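Local coordinates for putative curved DNA-binding protein (Chaetomium thermophilum var. thermophilum DSM 1495, PDB 4IPA) that is probably a ribosome-biogenesis factor with a methionine-aminopeptidase-like M24 fold and may bind DNA, at residues Q193-I196 / S197-L200; A90-I93 / T94-P98; L40-V43 / S44-C47; N210-E213 / S214-S217; L309-E312 / R313-K316. All coordinates share one frame; numbering follows the deposited sequence. Where two conformers were deposited one is given.

Contact 1: Q193-I196 / S197-L200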
loop_
_atom_site.group_PDB
_atom_site.type_symbol
_atom_site.label_atom_id
_atom_site.label_comp_id
_atom_site.label_asym_id
_atom_site.label_seq_id
_atom_site.Cartn_x
_atom_site.Cartn_y
_atom_site.Cartn_z
ATOM N N GLN A 193 11.516 2.441 16.326
ATOM C CA GLN A 193 10.990 3.034 15.103
ATOM C C GLN A 193 11.758 4.291 14.672
ATOM O O GLN A 193 11.846 4.595 13.480
ATOM C CB GLN A 193 9.475 3.231 15.189
ATOM C CG GLN A 193 8.753 1.879 15.135
ATOM C CD GLN A 193 7.250 1.996 14.974
ATOM O OE1 GLN A 193 6.504 1.107 15.382
ATOM N NE2 GLN A 193 6.800 3.083 14.381
ATOM N N ALA A 194 12.349 4.992 15.634
ATOM C CA ALA A 194 13.269 6.087 15.318
ATOM C C ALA A 194 14.493 5.603 14.518
ATOM O O ALA A 194 14.963 6.279 13.605
ATOM C CB ALA A 194 13.713 6.787 16.590
ATOM N N LYS A 195 14.996 4.425 14.869
ATOM C CA LYS A 195 16.161 3.852 14.211
ATOM C C LYS A 195 15.791 3.387 12.798
ATOM O O LYS A 195 16.509 3.639 11.826
ATOM C CB LYS A 195 16.703 2.684 15.045
ATOM C CG LYS A 195 17.886 1.931 14.424
ATOM C CD LYS A 195 19.042 2.876 14.068
ATOM C CE LYS A 195 20.250 2.091 13.535
ATOM N NZ LYS A 195 21.456 2.944 13.265
ATOM N N ILE A 196 14.657 2.708 12.694
ATOM C CA ILE A 196 14.113 2.321 11.406
ATOM C C ILE A 196 13.981 3.540 10.492
ATOM O O ILE A 196 14.431 3.512 9.347
ATOM C CB ILE A 196 12.748 1.626 11.579
ATOM C CG1 ILE A 196 12.925 0.360 12.433
ATOM C CG2 ILE A 196 12.109 1.328 10.211
ATOM C CD1 ILE A 196 11.641 -0.435 12.679
ATOM N N SER A 197 13.380 4.609 11.007
ATOM C CA SER A 197 13.210 5.840 10.245
ATOM C C SER A 197 14.531 6.418 9.744
ATOM O O SER A 197 14.670 6.713 8.558
ATOM C CB SER A 197 12.480 6.907 11.073
ATOM O OG SER A 197 11.080 6.708 11.044
ATOM N N SER A 198 15.493 6.589 10.644
ATOM C CA SER A 198 16.761 7.211 10.258
ATOM C C SER A 198 17.501 6.386 9.202
ATOM O O SER A 198 18.087 6.941 8.274
ATOM C CB SER A 198 17.652 7.485 11.473
ATOM O OG SER A 198 18.094 6.277 12.057
ATOM N N LEU A 199 17.462 5.064 9.333
ATOM C CA LEU A 199 18.048 4.199 8.309
ATOM C C LEU A 199 17.358 4.378 6.936
ATOM O O LEU A 199 18.024 4.593 5.919
ATOM C CB LEU A 199 18.030 2.730 8.751
ATOM C CG LEU A 199 18.990 2.330 9.884
ATOM C CD1 LEU A 199 18.603 0.983 10.477
ATOM C CD2 LEU A 199 20.453 2.311 9.437
ATOM N N LEU A 200 16.028 4.318 6.901
ATOM C CA LEU A 200 15.336 4.524 5.633
ATOM C C LEU A 200 15.597 5.926 5.063
ATOM O O LEU A 200 15.690 6.096 3.849
ATOM C CB LEU A 200 13.832 4.249 5.758
ATOM C CG LEU A 200 13.422 2.846 5.298
ATOM C CD1 LEU A 200 14.163 1.760 6.114
ATOM C CD2 LEU A 200 11.918 2.673 5.381
HETATM O O HOH W 1 20.549 5.591 11.635
#

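Contact 2: A90-I93 / T94-P98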
loop_
_atom_site.group_PDB
_atom_site.type_symbol
_atom_site.label_atom_id
_atom_site.label_comp_id
_atom_site.label_asym_id
_atom_site.label_seq_id
_atom_site.Cartn_x
_atom_site.Cartn_y
_atom_site.Cartn_z
ATOM N N ALA A 90 1.550 11.641 -10.536
ATOM C CA ALA A 90 2.904 11.885 -10.057
ATOM C C ALA A 90 3.043 12.355 -8.615
ATOM O O ALA A 90 3.788 11.745 -7.833
ATOM C CB ALA A 90 3.631 12.847 -11.004
ATOM N N ALA A 91 2.370 13.444 -8.266
ATOM C CA ALA A 91 2.495 13.980 -6.918
ATOM C C ALA A 91 1.389 13.536 -5.957
ATOM O O ALA A 91 1.318 14.037 -4.843
ATOM C CB ALA A 91 2.594 15.504 -6.937
ATOM N N PHE A 92 0.554 12.590 -6.370
ATOM C CA PHE A 92 -0.525 12.128 -5.494
ATOM C C PHE A 92 -0.031 11.080 -4.487
ATOM O O PHE A 92 0.606 10.099 -4.871
ATOM C CB PHE A 92 -1.669 11.522 -6.311
ATOM C CG PHE A 92 -2.493 12.533 -7.076
ATOM C CD1 PHE A 92 -1.890 13.467 -7.906
ATOM C CD2 PHE A 92 -3.873 12.507 -7.004
ATOM C CE1 PHE A 92 -2.650 14.374 -8.618
ATOM C CE2 PHE A 92 -4.640 13.411 -7.718
ATOM C CZ PHE A 92 -4.027 14.349 -8.526
ATOM N N ILE A 93 -0.355 11.273 -3.210
ATOM C CA ILE A 93 -0.017 10.289 -2.182
ATOM C C ILE A 93 -1.217 9.422 -1.786
ATOM O O ILE A 93 -1.170 8.204 -1.908
ATOM C CB ILE A 93 0.578 10.954 -0.940
ATOM C CG1 ILE A 93 1.937 11.560 -1.305
ATOM C CG2 ILE A 93 0.704 9.936 0.183
ATOM C CD1 ILE A 93 2.485 12.544 -0.296
ATOM N N THR A 94 -2.286 10.040 -1.308
ATOM C CA THR A 94 -3.515 9.300 -1.085
ATOM C C THR A 94 -3.933 8.532 -2.353
ATOM O O THR A 94 -3.974 9.097 -3.428
ATOM C CB THR A 94 -4.653 10.225 -0.686
ATOM O OG1 THR A 94 -4.254 10.979 0.460
ATOM C CG2 THR A 94 -5.907 9.401 -0.346
ATOM N N PRO A 95 -4.223 7.232 -2.227
ATOM C CA PRO A 95 -4.631 6.477 -3.420
ATOM C C PRO A 95 -5.836 7.153 -4.082
ATOM O O PRO A 95 -6.811 7.437 -3.392
ATOM C CB PRO A 95 -5.028 5.107 -2.856
ATOM C CG PRO A 95 -4.280 4.991 -1.571
ATOM C CD PRO A 95 -4.143 6.391 -1.018
ATOM N N TYR A 96 -5.759 7.387 -5.393
ATOM C CA TYR A 96 -6.735 8.179 -6.123
ATOM C C TYR A 96 -7.804 7.311 -6.806
ATOM O O TYR A 96 -7.480 6.337 -7.487
ATOM C CB TYR A 96 -6.005 9.029 -7.169
ATOM C CG TYR A 96 -6.846 10.102 -7.819
ATOM C CD1 TYR A 96 -7.541 11.028 -7.049
ATOM C CD2 TYR A 96 -6.920 10.210 -9.200
ATOM C CE1 TYR A 96 -8.311 12.024 -7.645
ATOM C CE2 TYR A 96 -7.680 11.193 -9.800
ATOM C CZ TYR A 96 -8.374 12.105 -9.018
ATOM O OH TYR A 96 -9.133 13.094 -9.620
ATOM N N THR A 97 -9.074 7.673 -6.629
ATOM C CA THR A 97 -10.184 6.927 -7.236
ATOM C C THR A 97 -11.452 7.796 -7.298
ATOM O O THR A 97 -12.365 7.642 -6.494
ATOM C CB THR A 97 -10.452 5.572 -6.508
ATOM O OG1 THR A 97 -11.715 5.028 -6.915
ATOM C CG2 THR A 97 -10.452 5.749 -4.997
ATOM N N PRO A 98 -11.509 8.707 -8.286
ATOM C CA PRO A 98 -12.483 9.807 -8.300
ATOM C C PRO A 98 -13.909 9.416 -8.705
ATOM O O PRO A 98 -14.141 8.320 -9.222
ATOM C CB PRO A 98 -11.881 10.775 -9.317
ATOM C CG PRO A 98 -11.179 9.891 -10.290
ATOM C CD PRO A 98 -10.654 8.710 -9.484
#

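Contact 3: L40-V43 / S44-C47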
loop_
_atom_site.group_PDB
_atom_site.type_symbol
_atom_site.label_atom_id
_atom_site.label_comp_id
_atom_site.label_asym_id
_atom_site.label_seq_id
_atom_site.Cartn_x
_atom_site.Cartn_y
_atom_site.Cartn_z
ATOM N N LEU A 40 -3.588 -6.441 -10.598
ATOM C CA LEU A 40 -2.576 -5.393 -10.666
ATOM C C LEU A 40 -1.893 -5.410 -12.024
ATOM O O LEU A 40 -1.558 -4.365 -12.569
ATOM C CB LEU A 40 -1.522 -5.580 -9.583
ATOM C CG LEU A 40 -0.277 -4.702 -9.758
ATOM C CD1 LEU A 40 -0.651 -3.238 -9.495
ATOM C CD2 LEU A 40 0.856 -5.177 -8.833
ATOM N N ALA A 41 -1.670 -6.605 -12.559
ATOM C CA ALA A 41 -0.968 -6.724 -13.825
ATOM C C ALA A 41 -1.864 -6.244 -14.960
ATOM O O ALA A 41 -1.409 -5.515 -15.842
ATOM C CB ALA A 41 -0.513 -8.152 -14.065
ATOM N N GLU A 42 -3.137 -6.637 -14.912
ATOM C CA GLU A 42 -4.109 -6.206 -15.912
ATOM C C GLU A 42 -4.344 -4.713 -15.853
ATOM O O GLU A 42 -4.496 -4.072 -16.876
ATOM C CB GLU A 42 -5.447 -6.943 -15.763
ATOM C CG GLU A 42 -5.388 -8.434 -16.062
ATOM C CD GLU A 42 -4.944 -8.747 -17.496
ATOM O OE1 GLU A 42 -4.816 -7.808 -18.320
ATOM O OE2 GLU A 42 -4.727 -9.942 -17.804
ATOM N N VAL A 43 -4.380 -4.154 -14.648
ATOM C CA VAL A 43 -4.557 -2.714 -14.502
ATOM C C VAL A 43 -3.330 -1.937 -14.989
ATOM O O VAL A 43 -3.477 -0.886 -15.601
ATOM C CB VAL A 43 -4.906 -2.306 -13.049
ATOM C CG1 VAL A 43 -4.910 -0.779 -12.903
ATOM C CG2 VAL A 43 -6.256 -2.858 -12.656
ATOM N N SER A 44 -2.127 -2.454 -14.726
ATOM C CA SER A 44 -0.903 -1.767 -15.148
ATOM C C SER A 44 -0.834 -1.639 -16.675
ATOM O O SER A 44 -0.351 -0.641 -17.200
ATOM C CB SER A 44 0.364 -2.462 -14.604
ATOM O OG SER A 44 0.378 -2.532 -13.176
ATOM N N LYS A 45 -1.315 -2.654 -17.385
ATOM C CA LYS A 45 -1.344 -2.614 -18.848
ATOM C C LYS A 45 -2.286 -1.524 -19.383
ATOM O O LYS A 45 -2.076 -1.003 -20.468
ATOM C CB LYS A 45 -1.740 -3.987 -19.405
ATOM C CG LYS A 45 -0.617 -5.017 -19.322
ATOM C CD LYS A 45 -1.129 -6.453 -19.384
ATOM C CE LYS A 45 -1.830 -6.767 -20.698
ATOM N NZ LYS A 45 -2.275 -8.197 -20.731
ATOM N N LEU A 46 -3.321 -1.184 -18.621
ATOM C CA LEU A 46 -4.240 -0.128 -19.039
ATOM C C LEU A 46 -3.663 1.268 -18.825
ATOM O O LEU A 46 -4.183 2.235 -19.381
ATOM C CB LEU A 46 -5.598 -0.248 -18.328
ATOM C CG LEU A 46 -6.338 -1.589 -18.468
ATOM C CD1 LEU A 46 -7.630 -1.609 -17.638
ATOM C CD2 LEU A 46 -6.636 -1.905 -19.929
ATOM N N CYS A 47 -2.597 1.384 -18.028
ATOM C CA CYS A 47 -2.079 2.707 -17.669
ATOM C C CYS A 47 -1.154 3.306 -18.726
ATOM O O CYS A 47 0.021 3.565 -18.464
ATOM C CB CYS A 47 -1.392 2.687 -16.298
ATOM S SG CYS A 47 -2.515 2.296 -14.939
#

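Contact 4: N210-E213 / S214-S217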
loop_
_atom_site.group_PDB
_atom_site.type_symbol
_atom_site.label_atom_id
_atom_site.label_comp_id
_atom_site.label_asym_id
_atom_site.label_seq_id
_atom_site.Cartn_x
_atom_site.Cartn_y
_atom_site.Cartn_z
ATOM N N ASN A 210 13.661 11.926 -0.491
ATOM C CA ASN A 210 13.219 11.898 0.895
ATOM C C ASN A 210 12.099 10.883 1.132
ATOM O O ASN A 210 11.254 10.650 0.254
ATOM C CB ASN A 210 12.780 13.289 1.341
ATOM C CG ASN A 210 13.947 14.222 1.553
ATOM O OD1 ASN A 210 14.707 14.050 2.496
ATOM N ND2 ASN A 210 14.084 15.231 0.687
ATOM N N ILE A 211 12.087 10.294 2.322
ATOM C CA ILE A 211 11.001 9.396 2.708
ATOM C C ILE A 211 9.742 10.222 2.886
ATOM O O ILE A 211 9.785 11.297 3.483
ATOM C CB ILE A 211 11.304 8.660 4.047
ATOM C CG1 ILE A 211 12.509 7.735 3.891
ATOM C CG2 ILE A 211 10.089 7.842 4.504
ATOM C CD1 ILE A 211 12.277 6.660 2.907
ATOM N N ILE A 212 8.613 9.721 2.399
ATOM C CA ILE A 212 7.350 10.408 2.650
ATOM C C ILE A 212 6.895 10.345 4.122
ATOM O O ILE A 212 6.645 9.274 4.688
ATOM C CB ILE A 212 6.245 9.914 1.734
ATOM C CG1 ILE A 212 6.658 10.097 0.267
ATOM C CG2 ILE A 212 4.952 10.644 2.039
ATOM C CD1 ILE A 212 5.709 9.370 -0.693
ATOM N N GLU A 213 6.803 11.511 4.738
ATOM C CA GLU A 213 6.408 11.616 6.133
ATOM C C GLU A 213 5.219 10.728 6.518
ATOM O O GLU A 213 4.177 10.766 5.867
ATOM C CB GLU A 213 6.045 13.059 6.441
ATOM C CG GLU A 213 7.189 13.892 6.927
ATOM C CD GLU A 213 6.702 15.104 7.713
ATOM O OE1 GLU A 213 5.545 15.554 7.479
ATOM O OE2 GLU A 213 7.472 15.591 8.573
ATOM N N SER A 214 5.396 9.937 7.576
ATOM C CA SER A 214 4.316 9.170 8.188
ATOM C C SER A 214 3.809 8.029 7.325
ATOM O O SER A 214 2.681 7.571 7.504
ATOM C CB SER A 214 3.143 10.077 8.599
ATOM O OG SER A 214 3.526 10.974 9.634
ATOM N N THR A 215 4.634 7.577 6.387
ATOM C CA THR A 215 4.330 6.364 5.640
ATOM C C THR A 215 4.226 5.201 6.619
ATOM O O THR A 215 5.158 4.917 7.345
ATOM C CB THR A 215 5.413 6.094 4.587
ATOM O OG1 THR A 215 5.343 7.127 3.598
ATOM C CG2 THR A 215 5.211 4.736 3.924
ATOM N N THR A 216 3.079 4.543 6.647
ATOM C CA THR A 216 2.774 3.619 7.728
ATOM C C THR A 216 2.598 2.184 7.247
ATOM O O THR A 216 1.892 1.929 6.273
ATOM C CB THR A 216 1.475 4.048 8.453
ATOM O OG1 THR A 216 1.611 5.393 8.917
ATOM C CG2 THR A 216 1.174 3.120 9.652
ATOM N N SER A 217 3.243 1.254 7.939
ATOM C CA SER A 217 2.988 -0.171 7.757
ATOM C C SER A 217 2.072 -0.691 8.866
ATOM O O SER A 217 2.231 -0.345 10.024
ATOM C CB SER A 217 4.311 -0.925 7.724
ATOM O OG SER A 217 5.090 -0.475 6.621
#

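Contact 5: L309-E312 / R313-K316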
loop_
_atom_site.group_PDB
_atom_site.type_symbol
_atom_site.label_atom_id
_atom_site.label_comp_id
_atom_site.label_asym_id
_atom_site.label_seq_id
_atom_site.Cartn_x
_atom_site.Cartn_y
_atom_site.Cartn_z
ATOM N N LEU A 309 -20.066 2.702 -4.927
ATOM C CA LEU A 309 -21.427 2.567 -4.403
ATOM C C LEU A 309 -22.447 2.609 -5.538
ATOM O O LEU A 309 -22.120 3.029 -6.643
ATOM C CB LEU A 309 -21.721 3.652 -3.369
ATOM C CG LEU A 309 -20.845 3.575 -2.119
ATOM C CD1 LEU A 309 -21.289 4.599 -1.078
ATOM C CD2 LEU A 309 -20.904 2.189 -1.541
ATOM N N GLU A 310 -23.674 2.176 -5.257
ATOM C CA GLU A 310 -24.733 2.097 -6.267
ATOM C C GLU A 310 -25.109 3.442 -6.878
ATOM O O GLU A 310 -25.410 3.517 -8.064
ATOM C CB GLU A 310 -25.999 1.451 -5.687
ATOM C CG GLU A 310 -25.865 -0.019 -5.324
ATOM C CD GLU A 310 -27.139 -0.592 -4.708
ATOM O OE1 GLU A 310 -28.227 -0.014 -4.929
ATOM O OE2 GLU A 310 -27.055 -1.619 -3.995
ATOM N N ASP A 311 -25.116 4.494 -6.062
ATOM C CA ASP A 311 -25.565 5.811 -6.522
ATOM C C ASP A 311 -24.729 6.959 -5.952
ATOM O O ASP A 311 -24.721 7.179 -4.739
ATOM C CB ASP A 311 -27.043 6.033 -6.166
ATOM C CG ASP A 311 -27.558 7.381 -6.640
ATOM O OD1 ASP A 311 -27.372 8.392 -5.925
ATOM O OD2 ASP A 311 -28.145 7.434 -7.739
ATOM N N GLU A 312 -24.050 7.705 -6.819
ATOM C CA GLU A 312 -23.130 8.740 -6.342
ATOM C C GLU A 312 -23.823 9.835 -5.546
ATOM O O GLU A 312 -23.276 10.330 -4.554
ATOM C CB GLU A 312 -22.268 9.319 -7.476
ATOM C CG GLU A 312 -21.400 8.268 -8.148
ATOM C CD GLU A 312 -20.351 8.838 -9.091
ATOM O OE1 GLU A 312 -20.435 10.032 -9.449
ATOM O OE2 GLU A 312 -19.437 8.075 -9.478
ATOM N N ARG A 313 -25.024 10.215 -5.959
ATOM C CA ARG A 313 -25.769 11.206 -5.189
ATOM C C ARG A 313 -26.079 10.771 -3.758
ATOM O O ARG A 313 -25.867 11.534 -2.829
ATOM C CB ARG A 313 -27.029 11.671 -5.929
ATOM C CG ARG A 313 -26.819 13.004 -6.630
ATOM C CD ARG A 313 -27.968 13.347 -7.558
ATOM N NE ARG A 313 -29.243 13.347 -6.848
ATOM C CZ ARG A 313 -29.670 14.327 -6.055
ATOM N NH1 ARG A 313 -28.928 15.413 -5.847
ATOM N NH2 ARG A 313 -30.850 14.211 -5.466
ATOM N N ASP A 314 -26.587 9.558 -3.579
ATOM C CA ASP A 314 -26.702 8.993 -2.240
ATOM C C ASP A 314 -25.331 8.928 -1.540
ATOM O O ASP A 314 -25.209 9.150 -0.329
ATOM C CB ASP A 314 -27.326 7.585 -2.291
ATOM C CG ASP A 314 -28.830 7.605 -2.595
ATOM O OD1 ASP A 314 -29.440 8.678 -2.464
ATOM O OD2 ASP A 314 -29.416 6.556 -2.952
ATOM N N ALA A 315 -24.293 8.632 -2.314
ATOM C CA ALA A 315 -22.974 8.445 -1.722
ATOM C C ALA A 315 -22.559 9.757 -1.070
ATOM O O ALA A 315 -22.156 9.772 0.091
ATOM C CB ALA A 315 -21.970 8.016 -2.759
ATOM N N LYS A 316 -22.699 10.860 -1.805
ATOM C CA LYS A 316 -22.259 12.171 -1.325
ATOM C C LYS A 316 -23.079 12.683 -0.155
ATOM O O LYS A 316 -22.575 13.398 0.705
ATOM C CB LYS A 316 -22.306 13.203 -2.448
ATOM C CG LYS A 316 -21.492 12.814 -3.656
ATOM C CD LYS A 316 -22.066 13.432 -4.920
ATOM C CE LYS A 316 -21.488 14.803 -5.168
ATOM N NZ LYS A 316 -21.973 15.342 -6.471
#

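Contact 1: Q193-I196 / S197-L200
Lys-195 lays its aliphatic chain against Leu-199, one turn further along the helix, and the two chains pass each other at a slant. The closest approach is from Lys-195 CE to Leu-199 CD1, 3.6 Å, with Leu-199 CG at 3.9 Å from the same CE. CG of the lysine points directly away from its backbone nitrogen (chi1 177°) and the chain then bends at chi2 (54°), a kink that swings CD and CE alongside the leucine. At its far end NZ gives a hydrogen bond to a water at 3.2 Å; Ser-198 OG is 2.6 Å from that water's oxygen. NZ also forms a salt bridge with Glu-380. With an alanine in place of the lysine, Glu-380 would probably be left without this mate, and Leu-199 and the water without the chain beside them. Beneath the side chains run i to i+4 backbone bonds, such as Leu-200 N to Ile-196 O at 3.0 Å. Ser-197 OG bonds weakly to Gln-193 O and also to Ser-234 N in a neighbouring loop. This first part of helix 193-205 thus turns Ile-196 and Leu-200 onto Leu-164 of helix 148-167, while Leu-199 touches both Leu-167 of that helix and Ile-384 of helix 379-386.

Contact 2: A90-I93 / T94-P98
Phe-92 and Tyr-96 form an edge-to-face aromatic pair within the loop that joins strand 79-88 to strand 115-124 of the M24 peptidase-like domain. The edge of the phenylalanine is directed at the face of the tyrosine, with centroids 5.0 Å apart and planes at 65°, a tilted version of the T shape. Tyr-96 can be followed outward. Its CB already lies 4.1 Å from Phe-92 CD2. CG continues the run against that same atom, at 3.9 Å. Further along, CD1 makes the closest approach of the pair, 3.8 Å to Phe-92 CE2, and CE1 keeps almost the same distance from it; CZ is a little farther off. The phenolic OH passes beyond the phenylalanine and hydrogen-bonds to Glu-105. CG of the tyrosine stands anti to its own backbone nitrogen (chi1 -168°), which brings the ring face round to the phenylalanine four residues earlier. The loop between the two rings carries Thr-94 and Pro-95; the proline nitrogen has no hydrogen to offer, although it sits 3.2 Å from Ile-93 O. Thr-94 OG1 bonds to Glu-332 O and Thr-334 N, and Gln-269 touches both aromatic side chains. The tyrosine ring is therefore sandwiched within its own loop: Phe-92 CE2 lies over the centre of one face, and on the opposite face Pro-98 CD sits 3.9 Å above the ring plane of Tyr-96, displaced toward the rim.

Contact 3: L40-V43 / S44-C47
Ser-44 turns its hydroxyl back to the carbonyl oxygen of Leu-40, one turn earlier in the last part of helix 23-46, a common way for a helical serine to satisfy its OG. Leu-40 O accepts twice: from Ser-44 OG at 2.7 Å and from Ser-44 N at 2.9 Å, the two donors arriving from opposite faces of the carbonyl plane. The hydroxyl gets there because it stands beside its own backbone nitrogen (chi1 -59°). Replacing the serine by an alanine removes the hydroxyl, and Leu-40 O would probably lose one of its two donors here, with a gap beside Leu-40 CD1. On the outer side Glu-42 and Lys-45 run alongside each other in the same direction. The glutamate is bent at chi2 and the lysine at chi3, and a long salt bridge of 3.5 Å joins Glu-42 OE1 to Lys-45 NZ. Toward the interior, Leu-40, Val-43 and Cys-47 all rest on Ile-118 of strand 115-124, while Val-43 and Leu-46 meet Ile-56 of helix 53-69. Leu-46 N makes a weak bond to Val-43 O, 3.0 Å away. Cys-47 SG also approaches this carbonyl, 3.4 Å from Val-43 O, and lies 4.4 Å from Val-43 CG1.

Contact 4: N210-E213 / S214-S217
Ile-212 and Thr-215 close a type II beta turn that interrupts strand 210-220, and the tight part of the contact gathers at one oxygen. Ile-212 O accepts from both Thr-215 N, at 3.1 Å, and Thr-215 OG1, at 2.7 Å. Both donors come from the same face of the carbonyl plane, the hydroxyl tilted 31° from it. OG1 stands beside the threonine's own backbone nitrogen (chi1 -67°), which lets amide and hydroxyl grip the same acceptor. Thr-215 OG1 also lies 3.5 Å from Ile-212 CB. Both residues are buried: Thr-215 touches Glu-254 of strand 250-258, and Ile-212 touches Ile-93 in the loop after strand 79-88.

The side chains at the corner are looser, though its main chain bonds to Gly-262 and Leu-233. Glu-213 and Ser-214 are partly exposed, and their side chains make no polar bond to each other. Glu-213 is extended beyond CG, its carboxylate held by a salt bridge to Lys-263. Ser-214 takes the positive phi (69°) expected at the third residue of a type II turn, while its side chain meets Ile-232 of the hairpin partner strand 230-232. Beyond the turn the chain resumes its strand, and there a second threonine hydroxyl reaches back: Thr-216 OG1 donates to Ser-214 O at 2.8 Å, from above the carbonyl plane rather than within it.

Contact 5: L309-E312 / R313-K316
Asp-311 is the N-cap of helix 312-324, and its carboxylate turns in over the first turn to meet Asp-314. OD1 of Asp-311 accepts from the backbone N of Asp-314 at 2.7 Å, with an N-H...O angle of 169°; the amide meets the oxygen nearly along its C-O bond. The cap depends on the aspartate's shape: CG lies anti to the backbone nitrogen (chi1 -179°), beside the carbonyl carbon, which turns the carboxylate toward the amides of the first helical turn. A negative group here would probably be favoured by the positive end of the helix dipole. The Asp-314 side chain lies close by, but it was modelled in two conformers, so the exact spacing of the two carboxylates is doubtful; in the conformer given, Asp-314 OD2 pairs with Lys-290 of helix 286-299.

Behind the cap the main chain takes over, Ala-315 N bonding to Asp-311 O at 2.9 Å. On the buried flank Leu-309 reaches forward from the preceding loop, its CD1 3.9 Å from Ala-315 CB, and it also touches Ile-291 and Val-295 of helix 286-299. Glu-312 is extended beyond CG, and its carboxylate hydrogen-bonds to Ser-101 OG and Arg-100 N. Lys-316 sends its ammonium to a bound sulfate, probably from the crystallisation liquor. On the way there its chain passes close to the carbonyl oxygen of Glu-312, already bonded to Lys-316 N at 2.9 Å, and brings Lys-316 CG to 3.2 Å from Glu-312 O.

In the fold
Along the chain the order is contact 3, contact 2, contact 1, contact 4, contact 5. Contact 4, on strand 210-220 of the five-stranded antiparallel sheet, touches two of the others: Ile-211 CG1 packs 3.6 Å from Leu-200 O of contact 1, on the preceding helix 193-205, and Ile-212 CG2 lies 3.9 Å from Ile-93 CD1 of contact 2. One strand thus joins that helix to a loop from the N-terminal part of the M24-like fold. Contact 3, on helix 23-46, has its centre about 16 Å from that of contact 2. Contact 5 is peripheral: its nearest atoms come within about 5 Å of contact 2, but its centre is about 42 Å from that of contact 1.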